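Side-chain contacts in nitroalkane oxidase (PDB 3MKH), which oxidises nitroalkanes to aldehydes or ketones with its FAD cofactor, consuming molecular oxygen and releasing nitrite and hydrogen peroxide: residues K61-P66 with L101-I106; A93-A98 with S127-L132. All blocks are in the same frame, centred on the assembly; numbering follows the deposited sequence.

How the contacts relate
From the N terminus, the chain first passes 61-66, in the loop between helices 48-56 and 75-88, then runs along helix 90-109 through 93-98 and 101-106, and finally reaches 127-132 at the start of strand 130-133. Contact 1 closes a loop of 34 intervening residues, 25 of them helical; contact 2 closes one of 28. Because the four segments alternate, the two closures cross instead of nesting. Helix 90-109 serves both: contact 1 ties it to the preceding loop, contact 2 to the sheet. The centres lie 11 Å apart, and Leu103 CD2 approaches Ala130 CB at 4.0 Å, joining the two packing regions directly.

Contact 1 of 2, residues K61-P66 with L101-I106; sequences KGQISP and LGLTPI
The carboxamide of Gln63 meets Leu103 through its oxygen: OE1 lies 3.9 Å from Leu103 CD1, whereas the amide carbon CD of Gln63 is 4.9 Å from that same methyl. CD1 therefore sits out beyond the oxygen, and the leucine does not stack on a face of the amide. Gln63 NE2 donates to Ile96 O, nearly two turns before Leu103 on helix 90-109. The glutamine chain is extended beyond CG (chi2 171°), and the two side chains cross at about a right angle. Leu103 CD1 is the shared point of the contact, since it also touches Ile64 CG1 at 3.9 Å. Here CG1 takes the place opposite the carbonyl carbon (chi1 -68°), which brings the branch closer to the helix than its CB direction alone would suggest. Phe121 and Leu122 also pack on Ile64, consistent with its burial. Leu101, two residues before Leu103, touches FAD. The contact thus fastens an interhelical loop onto helix 90-109 within the N-terminal domain of the acyl-CoA dehydrogenase fold.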
loop_
_atom_site.group_PDB
_atom_site.type_symbol
_atom_site.label_atom_id
_atom_site.label_comp_id
_atom_site.label_asym_id
_atom_site.label_seq_id
_atom_site.Cartn_x
_atom_site.Cartn_y
_atom_site.Cartn_z
ATOM N N LYS A 61 32.381 11.826 23.575
ATOM C CA LYS A 61 33.379 12.585 22.805
ATOM C C LYS A 61 33.062 12.521 21.313
ATOM O O LYS A 61 33.265 13.487 20.569
ATOM C CB LYS A 61 34.791 12.036 23.052
ATOM C CG LYS A 61 35.224 12.000 24.524
ATOM C CD LYS A 61 36.677 11.514 24.648
ATOM C CE LYS A 61 36.861 10.568 25.832
ATOM N NZ LYS A 61 38.307 10.330 26.159
ATOM N N GLY A 62 32.572 11.363 20.882
ATOM C CA GLY A 62 32.211 11.134 19.497
ATOM C C GLY A 62 30.967 11.871 19.029
ATOM O O GLY A 62 30.699 11.941 17.833
ATOM N N GLN A 63 30.218 12.439 19.968
ATOM C CA GLN A 63 29.035 13.216 19.625
ATOM C C GLN A 63 29.356 14.702 19.525
ATOM O O GLN A 63 28.494 15.500 19.201
ATOM C CB GLN A 63 27.937 13.001 20.680
ATOM C CG GLN A 63 27.429 11.581 20.719
ATOM C CD GLN A 63 26.521 11.317 21.903
ATOM O OE1 GLN A 63 26.514 12.069 22.885
ATOM N NE2 GLN A 63 25.751 10.242 21.817
ATOM N N ILE A 64 30.595 15.072 19.830
ATOM C CA ILE A 64 30.974 16.486 19.848
ATOM C C ILE A 64 31.887 16.774 18.660
ATOM O O ILE A 64 32.785 15.997 18.337
ATOM C CB ILE A 64 31.632 16.881 21.194
ATOM C CG1 ILE A 64 30.579 16.810 22.307
ATOM C CG2 ILE A 64 32.227 18.294 21.143
ATOM C CD1 ILE A 64 31.152 16.951 23.711
ATOM N N SER A 65 31.644 17.883 17.986
ATOM C CA SER A 65 32.391 18.155 16.769
ATOM C C SER A 65 33.873 18.459 17.052
ATOM O O SER A 65 34.212 19.006 18.096
ATOM C CB SER A 65 31.720 19.298 16.018
ATOM O OG SER A 65 32.484 20.464 16.147
ATOM N N PRO A 66 34.766 18.092 16.120
ATOM C CA PRO A 66 36.194 18.410 16.281
ATOM C C PRO A 66 36.434 19.886 16.558
ATOM O O PRO A 66 37.389 20.228 17.253
ATOM C CB PRO A 66 36.789 18.038 14.924
ATOM C CG PRO A 66 35.898 16.880 14.457
ATOM C CD PRO A 66 34.502 17.307 14.901
ATOM N N LEU A 101 21.836 14.327 20.461
ATOM C CA LEU A 101 20.910 15.320 19.926
ATOM C C LEU A 101 20.947 16.606 20.761
ATOM O O LEU A 101 20.915 17.721 20.220
ATOM C CB LEU A 101 19.481 14.751 19.856
ATOM C CG LEU A 101 18.411 15.739 19.363
ATOM C CD1 LEU A 101 18.677 16.225 17.946
ATOM C CD2 LEU A 101 17.014 15.128 19.471
ATOM N N GLY A 102 21.023 16.449 22.079
ATOM C CA GLY A 102 21.106 17.592 22.971
ATOM C C GLY A 102 22.365 18.422 22.755
ATOM O O GLY A 102 22.352 19.639 22.927
ATOM N N LEU A 103 23.458 17.768 22.379
ATOM C CA LEU A 103 24.717 18.481 22.097
ATOM C C LEU A 103 24.771 19.130 20.713
ATOM O O LEU A 103 25.602 20.017 20.470
ATOM C CB LEU A 103 25.914 17.540 22.266
ATOM C CG LEU A 103 26.079 16.971 23.673
ATOM C CD1 LEU A 103 27.105 15.822 23.706
ATOM C CD2 LEU A 103 26.435 18.084 24.651
ATOM N N THR A 104 23.888 18.699 19.817
ATOM C CA THR A 104 23.918 19.151 18.427
ATOM C C THR A 104 23.774 20.676 18.242
ATOM O O THR A 104 24.539 21.274 17.491
ATOM C CB THR A 104 22.897 18.372 17.558
ATOM O OG1 THR A 104 23.229 16.978 17.590
ATOM C CG2 THR A 104 22.914 18.877 16.095
ATOM N N PRO A 105 22.819 21.317 18.938
ATOM C CA PRO A 105 22.726 22.776 18.783
ATOM C C PRO A 105 24.004 23.490 19.185
ATOM O O PRO A 105 24.346 24.510 18.597
ATOM C CB PRO A 105 21.580 23.158 19.730
ATOM C CG PRO A 105 20.730 21.914 19.761
ATOM C CD PRO A 105 21.737 20.791 19.792
ATOM N N ILE A 106 24.706 22.945 20.169
ATOM C CA ILE A 106 25.981 23.490 20.604
ATOM C C ILE A 106 27.091 23.266 19.557
ATOM O O ILE A 106 27.886 24.172 19.304
ATOM C CB ILE A 106 26.374 22.957 21.989
ATOM C CG1 ILE A 106 25.308 23.384 23.006
ATOM C CG2 ILE A 106 27.716 23.525 22.421
ATOM C CD1 ILE A 106 25.447 22.743 24.349
#

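Contact 2 of 2, residues A93-A98 with S127-L132; sequences ALTIFA and SPLASL. With FAD (flavin-adenine dinucleotide), chain E.
Thr95 and Leu129 meet methyl to methyl, CG2 of the threonine standing 4.3 Å from CD2 of the leucine. The distance indicates loose apolar contact between buried groups. In Thr95 the hydroxyl takes the rotamer with chi1 -66°, which turns CG2 away from the backbone N and out to meet the leucine. Leu129 contributes through its far end: the side chain leaves the backbone beside the helix, neither at it nor away from it, and its end then turns nearer. Its chi2 of 164° sends CD1 out along the chain and leaves CD2, the folded branch, facing Thr95 CG2. One turn further on, side chains give way to main chain, and Ala98 O lies 3.7 Å from Ala130 O. Two carbonyl oxygens at this spacing offer each other no bond, so the close approach here is not a polar attraction. Ala130 N instead donates a weak hydrogen bond to Thr99 OG1. Ser131 CB points away from the helix, and its OG is hydrogen-bonded to Thr172 O.

Each segment also reaches the flavin. Leu94 CD2 touches the ring methyl C7M of FAD at 3.8 Å, while at the pyrimidine end FAD N3 donates to Leu132 O over 2.7 Å with an N-H...O angle of 151°. The Leu132 side chain packs instead on Ala269 and Phe270 of helix 262-298. Ser135 OG and, from the second subunit, Arg301 NH1 are among the further polar partners of the cofactor.

Chemically, the segments share one loose methyl contact and a carbonyl approach that bonds nothing, whereas the short, moderately bent bond at N3 is directional. Since its acceptor is a backbone carbonyl at the strand, the position of the flavin's pyrimidine end is probably coupled to the main chain of the sheet, while Leu94 gives the methyl C7M an apolar neighbour.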
loop_
_atom_site.group_PDB
_atom_site.type_symbol
_atom_site.label_atom_id
_atom_site.label_comp_id
_atom_site.label_asym_id
_atom_site.label_seq_id
_atom_site.Cartn_x
_atom_site.Cartn_y
_atom_site.Cartn_z
ATOM N N ALA A 93 19.983 2.278 23.645
ATOM C CA ALA A 93 20.663 3.067 22.611
ATOM C C ALA A 93 20.129 4.499 22.547
ATOM O O ALA A 93 20.900 5.457 22.451
ATOM C CB ALA A 93 20.536 2.399 21.245
ATOM N N LEU A 94 18.810 4.650 22.587
ATOM C CA LEU A 94 18.217 5.963 22.366
ATOM C C LEU A 94 18.633 6.956 23.457
ATOM O O LEU A 94 18.850 8.141 23.186
ATOM C CB LEU A 94 16.689 5.861 22.276
ATOM C CG LEU A 94 16.006 7.188 21.917
ATOM C CD1 LEU A 94 16.610 7.750 20.639
ATOM C CD2 LEU A 94 14.506 7.002 21.772
ATOM N N THR A 95 18.756 6.477 24.693
ATOM C CA THR A 95 19.186 7.362 25.782
ATOM C C THR A 95 20.552 7.971 25.467
ATOM O O THR A 95 20.768 9.177 25.642
ATOM C CB THR A 95 19.200 6.625 27.124
ATOM O OG1 THR A 95 17.854 6.285 27.464
ATOM C CG2 THR A 95 19.773 7.502 28.233
ATOM N N ILE A 96 21.455 7.136 24.969
ATOM C CA ILE A 96 22.759 7.605 24.537
ATOM C C ILE A 96 22.658 8.557 23.354
ATOM O O ILE A 96 23.223 9.644 23.383
ATOM C CB ILE A 96 23.688 6.427 24.209
ATOM C CG1 ILE A 96 23.909 5.589 25.463
ATOM C CG2 ILE A 96 25.017 6.927 23.670
ATOM C CD1 ILE A 96 24.617 4.269 25.212
ATOM N N PHE A 97 21.949 8.159 22.306
ATOM C CA PHE A 97 21.823 9.021 21.130
ATOM C C PHE A 97 21.148 10.355 21.449
ATOM O O PHE A 97 21.449 11.385 20.835
ATOM C CB PHE A 97 21.071 8.294 20.004
ATOM C CG PHE A 97 21.732 7.016 19.570
ATOM C CD1 PHE A 97 23.108 6.864 19.695
ATOM C CD2 PHE A 97 20.990 5.973 19.038
ATOM C CE1 PHE A 97 23.735 5.693 19.300
ATOM C CE2 PHE A 97 21.601 4.802 18.637
ATOM C CZ PHE A 97 22.982 4.657 18.766
ATOM N N ALA A 98 20.230 10.339 22.411
ATOM C CA ALA A 98 19.504 11.559 22.784
ATOM C C ALA A 98 20.446 12.615 23.375
ATOM O O ALA A 98 20.239 13.815 23.195
ATOM C CB ALA A 98 18.384 11.223 23.775
ATOM N N SER A 127 28.714 10.311 33.947
ATOM C CA SER A 127 27.589 9.944 33.110
ATOM C C SER A 127 26.709 11.151 32.840
ATOM O O SER A 127 25.515 11.117 33.129
ATOM C CB SER A 127 26.786 8.829 33.796
ATOM O OG SER A 127 26.498 9.171 35.143
ATOM N N PRO A 128 27.291 12.220 32.257
ATOM C CA PRO A 128 26.525 13.441 32.005
ATOM C C PRO A 128 25.458 13.221 30.927
ATOM O O PRO A 128 25.707 12.511 29.958
ATOM C CB PRO A 128 27.585 14.429 31.504
ATOM C CG PRO A 128 28.662 13.553 30.873
ATOM C CD PRO A 128 28.666 12.292 31.718
ATOM N N LEU A 129 24.298 13.837 31.110
ATOM C CA LEU A 129 23.185 13.740 30.176
ATOM C C LEU A 129 22.880 15.104 29.596
ATOM O O LEU A 129 22.925 16.110 30.314
ATOM C CB LEU A 129 21.934 13.250 30.907
ATOM C CG LEU A 129 21.883 11.788 31.321
ATOM C CD1 LEU A 129 20.773 11.603 32.351
ATOM C CD2 LEU A 129 21.647 10.924 30.098
ATOM N N ALA A 130 22.569 15.135 28.304
ATOM C CA ALA A 130 22.154 16.354 27.623
ATOM C C ALA A 130 20.806 16.093 26.963
ATOM O O ALA A 130 20.462 14.942 26.681
ATOM C CB ALA A 130 23.205 16.800 26.563
ATOM N N SER A 131 20.048 17.155 26.726
ATOM C CA SER A 131 18.702 17.041 26.178
ATOM C C SER A 131 18.405 18.218 25.268
ATOM O O SER A 131 18.761 19.348 25.583
ATOM C CB SER A 131 17.675 17.011 27.315
ATOM O OG SER A 131 16.365 16.800 26.818
ATOM N N LEU A 132 17.776 17.944 24.127
ATOM C CA LEU A 132 17.241 19.005 23.276
ATOM C C LEU A 132 15.774 19.151 23.661
ATOM O O LEU A 132 14.936 18.266 23.402
ATOM C CB LEU A 132 17.422 18.671 21.788
ATOM C CG LEU A 132 16.771 19.569 20.715
ATOM C CD1 LEU A 132 16.811 21.030 21.077
ATOM C CD2 LEU A 132 17.435 19.351 19.364
HETATM P PA FAD E . 2.429 17.502 17.146
HETATM O O1A FAD E . 2.418 18.959 17.263
HETATM O O2A FAD E . 2.212 16.690 18.344
HETATM O O5B FAD E . 1.352 17.082 16.030
HETATM C C5B FAD E . 0.566 15.902 16.175
HETATM C C4B FAD E . -0.170 15.510 14.879
HETATM O O4B FAD E . -1.104 16.544 14.540
HETATM C C3B FAD E . 0.787 15.418 13.694
HETATM O O3B FAD E . 1.295 14.087 13.582
HETATM C C2B FAD E . -0.123 15.717 12.517
HETATM O O2B FAD E . -0.781 14.528 12.092
HETATM C C1B FAD E . -1.143 16.697 13.098
HETATM N N9A FAD E . -0.738 18.079 12.720
HETATM C C8A FAD E . -0.410 19.059 13.557
HETATM N N7A FAD E . -0.097 20.151 12.871
HETATM C C5A FAD E . -0.229 19.868 11.581
HETATM C C6A FAD E . -0.051 20.597 10.414
HETATM N N6A FAD E . 0.338 21.864 10.462
HETATM N N1A FAD E . -0.280 20.002 9.239
HETATM C C2A FAD E . -0.669 18.741 9.183
HETATM N N3A FAD E . -0.850 18.019 10.275
HETATM C C4A FAD E . -0.637 18.551 11.484
HETATM N N1 FAD E . 11.210 15.897 21.748
HETATM C C2 FAD E . 12.263 16.746 22.062
HETATM O O2 FAD E . 12.070 17.953 22.107
HETATM N N3 FAD E . 13.529 16.228 22.317
HETATM C C4 FAD E . 13.753 14.854 22.270
HETATM O O4 FAD E . 14.873 14.408 22.502
HETATM C C4X FAD E . 12.699 14.005 21.958
HETATM N N5 FAD E . 12.889 12.622 21.895
HETATM C C5X FAD E . 11.773 11.779 21.925
HETATM C C6 FAD E . 11.908 10.423 22.205
HETATM C C7 FAD E . 10.787 9.601 22.236
HETATM C C7M FAD E . 10.922 8.113 22.546
HETATM C C8 FAD E . 9.533 10.138 21.984
HETATM C C8M FAD E . 8.292 9.245 22.017
HETATM C C9 FAD E . 9.402 11.489 21.697
HETATM C C9A FAD E . 10.518 12.310 21.671
HETATM N N10 FAD E . 10.387 13.669 21.389
HETATM C C10 FAD E . 11.435 14.527 21.698
HETATM C "C1'" FAD E . 9.159 14.204 20.754
HETATM C "C2'" FAD E . 9.241 14.099 19.231
HETATM O "O2'" FAD E . 10.311 14.903 18.745
HETATM C "C3'" FAD E . 7.931 14.495 18.530
HETATM O "O3'" FAD E . 8.042 14.159 17.155
HETATM C "C4'" FAD E . 7.600 15.991 18.632
HETATM O "O4'" FAD E . 7.009 16.282 19.891
HETATM C "C5'" FAD E . 6.624 16.399 17.522
HETATM O "O5'" FAD E . 5.456 15.577 17.529
HETATM P P FAD E . 4.428 15.607 16.312
HETATM O O1P FAD E . 5.197 15.558 15.063
HETATM O O2P FAD E . 3.391 14.601 16.542
HETATM O O3P FAD E . 3.820 17.096 16.448
#